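Local coordinates for uncharacterized protein (Bacteroides caccae, PDB 4L7A) that is of unknown function but is probably a zinc-binding metallopeptidase of the Peptidase_MA clan, at residues A76-G81 with Q245-L251; K140-H144 with A200-C205. All blocks are in the same frame, centred on the assembly; numbering follows the deposited sequence.

Contact 1: residues A76-G81 with Q245-L251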
loop_
_atom_site.group_PDB
_atom_site.type_symbol
_atom_site.label_atom_id
_atom_site.label_comp_id
_atom_site.label_asym_id
_atom_site.label_seq_id
_atom_site.Cartn_x
_atom_site.Cartn_y
_atom_site.Cartn_z
ATOM N N ALA A 76 -10.382 5.199 3.149
ATOM C CA ALA A 76 -10.444 4.265 4.262
ATOM C C ALA A 76 -9.789 4.857 5.494
ATOM O O ALA A 76 -10.291 4.817 6.626
ATOM C CB ALA A 76 -9.782 2.927 3.866
ATOM N N TYR A 77 -8.627 5.392 5.259
ATOM C CA TYR A 77 -7.896 6.121 6.266
ATOM C C TYR A 77 -8.729 7.307 6.765
ATOM O O TYR A 77 -8.792 7.521 7.975
ATOM C CB TYR A 77 -6.553 6.581 5.718
ATOM C CG TYR A 77 -5.439 5.530 5.663
ATOM C CD1 TYR A 77 -5.703 4.168 5.552
ATOM C CD2 TYR A 77 -4.082 5.932 5.693
ATOM C CE1 TYR A 77 -4.637 3.204 5.502
ATOM C CE2 TYR A 77 -3.052 5.030 5.611
ATOM C CZ TYR A 77 -3.326 3.660 5.528
ATOM O OH TYR A 77 -2.282 2.811 5.494
ATOM N N ASP A 78 -9.394 8.029 5.860
ATOM C CA ASP A 78 -10.231 9.143 6.278
ATOM C C ASP A 78 -11.352 8.637 7.164
ATOM O O ASP A 78 -11.577 9.189 8.214
ATOM C CB ASP A 78 -10.908 9.870 5.106
ATOM C CG ASP A 78 -9.966 10.729 4.296
ATOM O OD1 ASP A 78 -8.859 11.065 4.770
ATOM O OD2 ASP A 78 -10.379 11.104 3.165
ATOM N N GLU A 79 -12.040 7.578 6.740
ATOM C CA GLU A 79 -13.167 7.043 7.502
ATOM C C GLU A 79 -12.791 6.659 8.941
ATOM O O GLU A 79 -13.537 6.894 9.871
ATOM C CB GLU A 79 -13.732 5.808 6.794
ATOM C CG GLU A 79 -15.076 5.348 7.308
ATOM C CD GLU A 79 -15.590 4.112 6.549
ATOM O OE1 GLU A 79 -15.539 4.035 5.301
ATOM O OE2 GLU A 79 -16.022 3.190 7.224
ATOM N N VAL A 80 -11.640 6.036 9.121
ATOM C CA VAL A 80 -11.279 5.572 10.448
ATOM C C VAL A 80 -10.430 6.546 11.248
ATOM O O VAL A 80 -10.611 6.638 12.446
ATOM C CB VAL A 80 -10.593 4.230 10.349
ATOM C CG1 VAL A 80 -10.202 3.710 11.743
ATOM C CG2 VAL A 80 -11.570 3.250 9.673
ATOM N N GLY A 81 -9.485 7.245 10.620
ATOM C CA GLY A 81 -8.559 8.125 11.374
ATOM C C GLY A 81 -8.780 9.620 11.193
ATOM O O GLY A 81 -8.229 10.407 11.916
ATOM N N GLN A 245 -4.856 7.687 17.310
ATOM C CA GLN A 245 -6.303 7.521 17.536
ATOM C C GLN A 245 -6.950 6.691 16.441
ATOM O O GLN A 245 -8.028 6.956 16.015
ATOM C CB GLN A 245 -6.995 8.868 17.703
ATOM C CG GLN A 245 -6.475 9.642 18.916
ATOM C CD GLN A 245 -5.085 10.261 18.706
ATOM O OE1 GLN A 245 -4.822 10.942 17.712
ATOM N NE2 GLN A 245 -4.188 10.012 19.642
ATOM N N VAL A 246 -6.275 5.661 15.986
ATOM C CA VAL A 246 -6.839 4.825 14.953
ATOM C C VAL A 246 -7.086 3.455 15.552
ATOM O O VAL A 246 -6.201 2.885 16.172
ATOM C CB VAL A 246 -5.843 4.705 13.762
ATOM C CG1 VAL A 246 -6.194 3.526 12.877
ATOM C CG2 VAL A 246 -5.797 5.967 12.986
ATOM N N ASP A 247 -8.270 2.922 15.295
ATOM C CA ASP A 247 -8.631 1.551 15.645
ATOM C C ASP A 247 -8.214 0.655 14.442
ATOM O O ASP A 247 -8.857 0.653 13.392
ATOM C CB ASP A 247 -10.131 1.512 15.930
ATOM C CG ASP A 247 -10.653 0.104 16.222
ATOM O OD1 ASP A 247 -9.949 -0.913 15.952
ATOM O OD2 ASP A 247 -11.819 0.020 16.684
ATOM N N LEU A 248 -7.130 -0.083 14.603
ATOM C CA LEU A 248 -6.572 -0.794 13.506
ATOM C C LEU A 248 -7.479 -1.964 12.987
ATOM O O LEU A 248 -7.579 -2.182 11.770
ATOM C CB LEU A 248 -5.203 -1.356 13.883
ATOM C CG LEU A 248 -4.347 -1.854 12.702
ATOM C CD1 LEU A 248 -3.870 -0.679 11.885
ATOM C CD2 LEU A 248 -3.138 -2.633 13.200
ATOM N N ASP A 249 -8.136 -2.688 13.891
ATOM C CA ASP A 249 -9.071 -3.760 13.475
ATOM C C ASP A 249 -10.204 -3.179 12.642
ATOM O O ASP A 249 -10.555 -3.724 11.585
ATOM C CB ASP A 249 -9.618 -4.594 14.669
ATOM C CG ASP A 249 -10.318 -5.888 14.211
ATOM O OD1 ASP A 249 -9.799 -6.665 13.329
ATOM O OD2 ASP A 249 -11.427 -6.155 14.709
ATOM N N LEU A 250 -10.742 -2.052 13.083
ATOM C CA LEU A 250 -11.762 -1.374 12.316
ATOM C C LEU A 250 -11.238 -0.971 10.933
ATOM O O LEU A 250 -11.944 -1.116 9.942
ATOM C CB LEU A 250 -12.239 -0.148 13.084
ATOM C CG LEU A 250 -13.315 0.657 12.379
ATOM C CD1 LEU A 250 -14.520 -0.236 12.082
ATOM C CD2 LEU A 250 -13.701 1.941 13.239
ATOM N N LEU A 251 -10.023 -0.420 10.893
ATOM C CA LEU A 251 -9.409 -0.001 9.636
ATOM C C LEU A 251 -9.230 -1.202 8.708
ATOM O O LEU A 251 -9.529 -1.115 7.520
ATOM C CB LEU A 251 -8.079 0.749 9.840
ATOM C CG LEU A 251 -7.325 1.245 8.585
ATOM C CD1 LEU A 251 -8.142 2.177 7.758
ATOM C CD2 LEU A 251 -6.093 1.980 8.987
HETATM O O HOH W 1 -10.438 4.776 15.201
#
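G81 and V80 meet V246 and L251 where the last turn of helix 59-81 packs on the loop before helix 248-260 and its first turn. The CA atoms of G81 and V246 are 5.2 Å apart, and those of V80 and L251 are 5.9 Å apart. Between helices 211-244 and 248-260 the chain makes a helix-loop-helix turn. Q245 has left helical geometry with positive phi, and D247 is the N-cap of the second helix. No direct hydrogen bond joins the two segments. The packing is apolar, and V80 is at its centre. V80 has CG1 anti to the backbone N (chi1 -180°). CG1 comes nearest to D247 O, at 3.7 Å, but also meets the L250 and L251 side chains. CG2 rests on the helix, 3.9 Å from L251 CA and also close to L250 CG. L251 reaches further along helix 59-81. Its CD1 meets Y77 CD1 at 3.8 Å, obliquely to the ring, and lies 3.6 Å from A76 O. The hydroxyl of Y77 is turned to H143. At the end of the helix, V246 CG2 sits 3.9 Å from G81 CA. V246 also touches F85 of helix 83-88. The N-cap bond from L250 N to D247 OD1 is 3.2 Å long and nearly straight (174°), but it reaches the oxygen from above the carboxylate plane, 69° out of it. One water bridges the segments: it accepts from D247 N and donates weakly to V80 O and Q245 O.

Contact 2: residues K140-H144 with A200-C205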
loop_
_atom_site.group_PDB
_atom_site.type_symbol
_atom_site.label_atom_id
_atom_site.label_comp_id
_atom_site.label_asym_id
_atom_site.label_seq_id
_atom_site.Cartn_x
_atom_site.Cartn_y
_atom_site.Cartn_z
ATOM N N LYS A 140 -0.458 -3.623 -0.606
ATOM C CA LYS A 140 0.397 -4.120 0.490
ATOM C C LYS A 140 1.629 -3.214 0.693
ATOM O O LYS A 140 1.923 -2.733 1.804
ATOM C CB LYS A 140 0.785 -5.585 0.265
ATOM C CG LYS A 140 2.058 -6.064 0.950
ATOM C CD LYS A 140 1.761 -6.271 2.396
ATOM C CE LYS A 140 3.047 -6.499 3.229
ATOM N NZ LYS A 140 4.050 -7.373 2.579
ATOM N N VAL A 141 2.400 -3.035 -0.362
ATOM C CA VAL A 141 3.591 -2.167 -0.266
ATOM C C VAL A 141 3.250 -0.727 0.115
ATOM O O VAL A 141 3.975 -0.087 0.886
ATOM C CB VAL A 141 4.379 -2.158 -1.586
ATOM C CG1 VAL A 141 5.492 -1.226 -1.501
ATOM C CG2 VAL A 141 4.935 -3.577 -1.816
HETATM N N MSE A 142 2.152 -0.216 -0.399
HETATM C CA MSE A 142 1.737 1.120 -0.029
HETATM C C MSE A 142 1.480 1.278 1.472
HETATM O O MSE A 142 2.046 2.164 2.088
HETATM C CB MSE A 142 0.517 1.581 -0.847
HETATM C CG MSE A 142 0.900 1.851 -2.317
HETATM SE SE MSE A 142 -0.670 1.985 -3.481
HETATM C CE MSE A 142 -0.906 3.916 -3.270
ATOM N N HIS A 143 0.612 0.427 2.038
ATOM C CA HIS A 143 0.362 0.479 3.476
ATOM C C HIS A 143 1.633 0.292 4.273
ATOM O O HIS A 143 1.799 0.859 5.344
ATOM C CB HIS A 143 -0.698 -0.535 3.947
ATOM C CG HIS A 143 -2.044 -0.280 3.372
ATOM N ND1 HIS A 143 -2.770 0.861 3.675
ATOM C CD2 HIS A 143 -2.776 -0.968 2.461
ATOM C CE1 HIS A 143 -3.903 0.848 2.998
ATOM N NE2 HIS A 143 -3.925 -0.235 2.233
ATOM N N HIS A 144 2.556 -0.484 3.752
ATOM C CA HIS A 144 3.820 -0.688 4.452
ATOM C C HIS A 144 4.538 0.683 4.542
ATOM O O HIS A 144 4.980 1.082 5.590
ATOM C CB HIS A 144 4.693 -1.744 3.755
ATOM C CG HIS A 144 6.104 -1.814 4.268
ATOM N ND1 HIS A 144 6.667 -2.978 4.743
ATOM C CD2 HIS A 144 7.081 -0.875 4.339
ATOM C CE1 HIS A 144 7.923 -2.749 5.101
ATOM N NE2 HIS A 144 8.209 -1.482 4.830
ATOM N N ALA A 200 6.344 -2.471 10.086
ATOM C CA ALA A 200 5.654 -2.014 8.892
ATOM C C ALA A 200 4.923 -3.186 8.193
ATOM O O ALA A 200 3.823 -3.003 7.695
ATOM C CB ALA A 200 6.610 -1.311 7.890
ATOM N N GLU A 201 5.536 -4.374 8.214
ATOM C CA GLU A 201 4.950 -5.575 7.613
ATOM C C GLU A 201 3.766 -6.099 8.400
ATOM O O GLU A 201 2.767 -6.509 7.803
ATOM C CB GLU A 201 5.979 -6.681 7.476
ATOM C CG GLU A 201 7.021 -6.460 6.339
ATOM C CD GLU A 201 6.383 -6.637 4.955
ATOM O OE1 GLU A 201 6.309 -7.806 4.517
ATOM O OE2 GLU A 201 5.924 -5.638 4.345
ATOM N N VAL A 202 3.863 -6.102 9.723
ATOM C CA VAL A 202 2.740 -6.557 10.531
ATOM C C VAL A 202 1.556 -5.674 10.222
ATOM O O VAL A 202 0.489 -6.140 9.952
ATOM C CB VAL A 202 3.099 -6.594 12.018
ATOM C CG1 VAL A 202 1.851 -6.803 12.878
ATOM C CG2 VAL A 202 4.103 -7.685 12.278
ATOM N N THR A 203 1.754 -4.368 10.203
ATOM C CA THR A 203 0.690 -3.416 9.920
ATOM C C THR A 203 0.085 -3.596 8.524
ATOM O O THR A 203 -1.139 -3.675 8.358
ATOM C CB THR A 203 1.244 -1.952 10.023
ATOM O OG1 THR A 203 1.934 -1.744 11.266
ATOM C CG2 THR A 203 0.116 -0.934 9.902
ATOM N N ALA A 204 0.946 -3.687 7.493
ATOM C CA ALA A 204 0.511 -3.817 6.116
ATOM C C ALA A 204 -0.146 -5.167 5.831
ATOM O O ALA A 204 -1.127 -5.231 5.046
ATOM C CB ALA A 204 1.675 -3.648 5.182
ATOM N N CYS A 205 0.395 -6.222 6.420
ATOM C CA CYS A 205 -0.257 -7.554 6.276
ATOM C C CYS A 205 -1.608 -7.589 6.986
ATOM O O CYS A 205 -2.613 -8.064 6.441
ATOM C CB CYS A 205 0.629 -8.671 6.783
ATOM S SG CYS A 205 2.141 -8.945 5.778
#
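K140 and H144, one turn apart on helix 131-153, both grip the carboxylate of E201 on helix 195-208. K140 forms a salt bridge, with NZ 3.0 Å from E201 OE1 on the syn side of that oxygen. A weak second bond runs from NZ to OE2. H144 donates through ND1 to E201 OE2 at 2.8 Å, with an N-H...O angle of 154°, and meets that oxygen on its anti side. T188 OG1 is a further partner of OE1, so both carboxylate oxygens are held.

H144 belongs to an HExxH sequence, the zinc-binding signature of this peptidase clan. Its bond to E201 resembles the one made by the second-shell carboxylate in thermolysin-like enzymes. There the acid orients the first histidine of the signature through ND1 and leaves NE2 for the metal. E197, one turn before E201, also touches H144 and is probably placed like the glutamate ligand of those enzymes. An alanine at E201 would remove the carboxylate and would probably leave K140 without its charge partner and the H144 ring freer to turn.

A CH-pi contact holds the same ring from one face. A200 CB lies 3.4 Å from the H144 ring centroid, almost directly above it. H144 has CG anti to the backbone N (chi1 169°), which brings one face of the ring under A200 CB.

Apolar packing fills the crossing. The axes of the two helical segments approach to 8.1 Å, with their N-to-C directions 130° apart, and the nearest CA atoms, of H144 and A204, are 4.8 Å apart. A204 CB nestles against the backbone of helix 131-153, 3.5 Å from K140 O, and touches H143 CB. Bent at chi2 and chi4, the K140 chain passes over A204, and its CE lies 3.6 Å from C205 SG.

How the contacts relate
From the N terminus, the chain first reaches 76-81, the end of helix 59-81. It then builds most of the mixed sheet and enters helix 131-153, which carries 140-144. Contact 2 closes the inner loop when helix 195-208 brings in 200-205. The long helix 211-244 follows, and 245-251 then returns to 76-81 and closes contact 1. Contact 2 is therefore nested inside the loop of contact 1. Their centres are about 15 Å apart, yet they touch: Y77 OH and H143 ND1 lie 2.7 Å apart, a probable hydrogen bond. L251 also packs on L207 of helix 195-208. Contact 1 ties helix 59-81, and contact 2 helix 131-153, to the later helices.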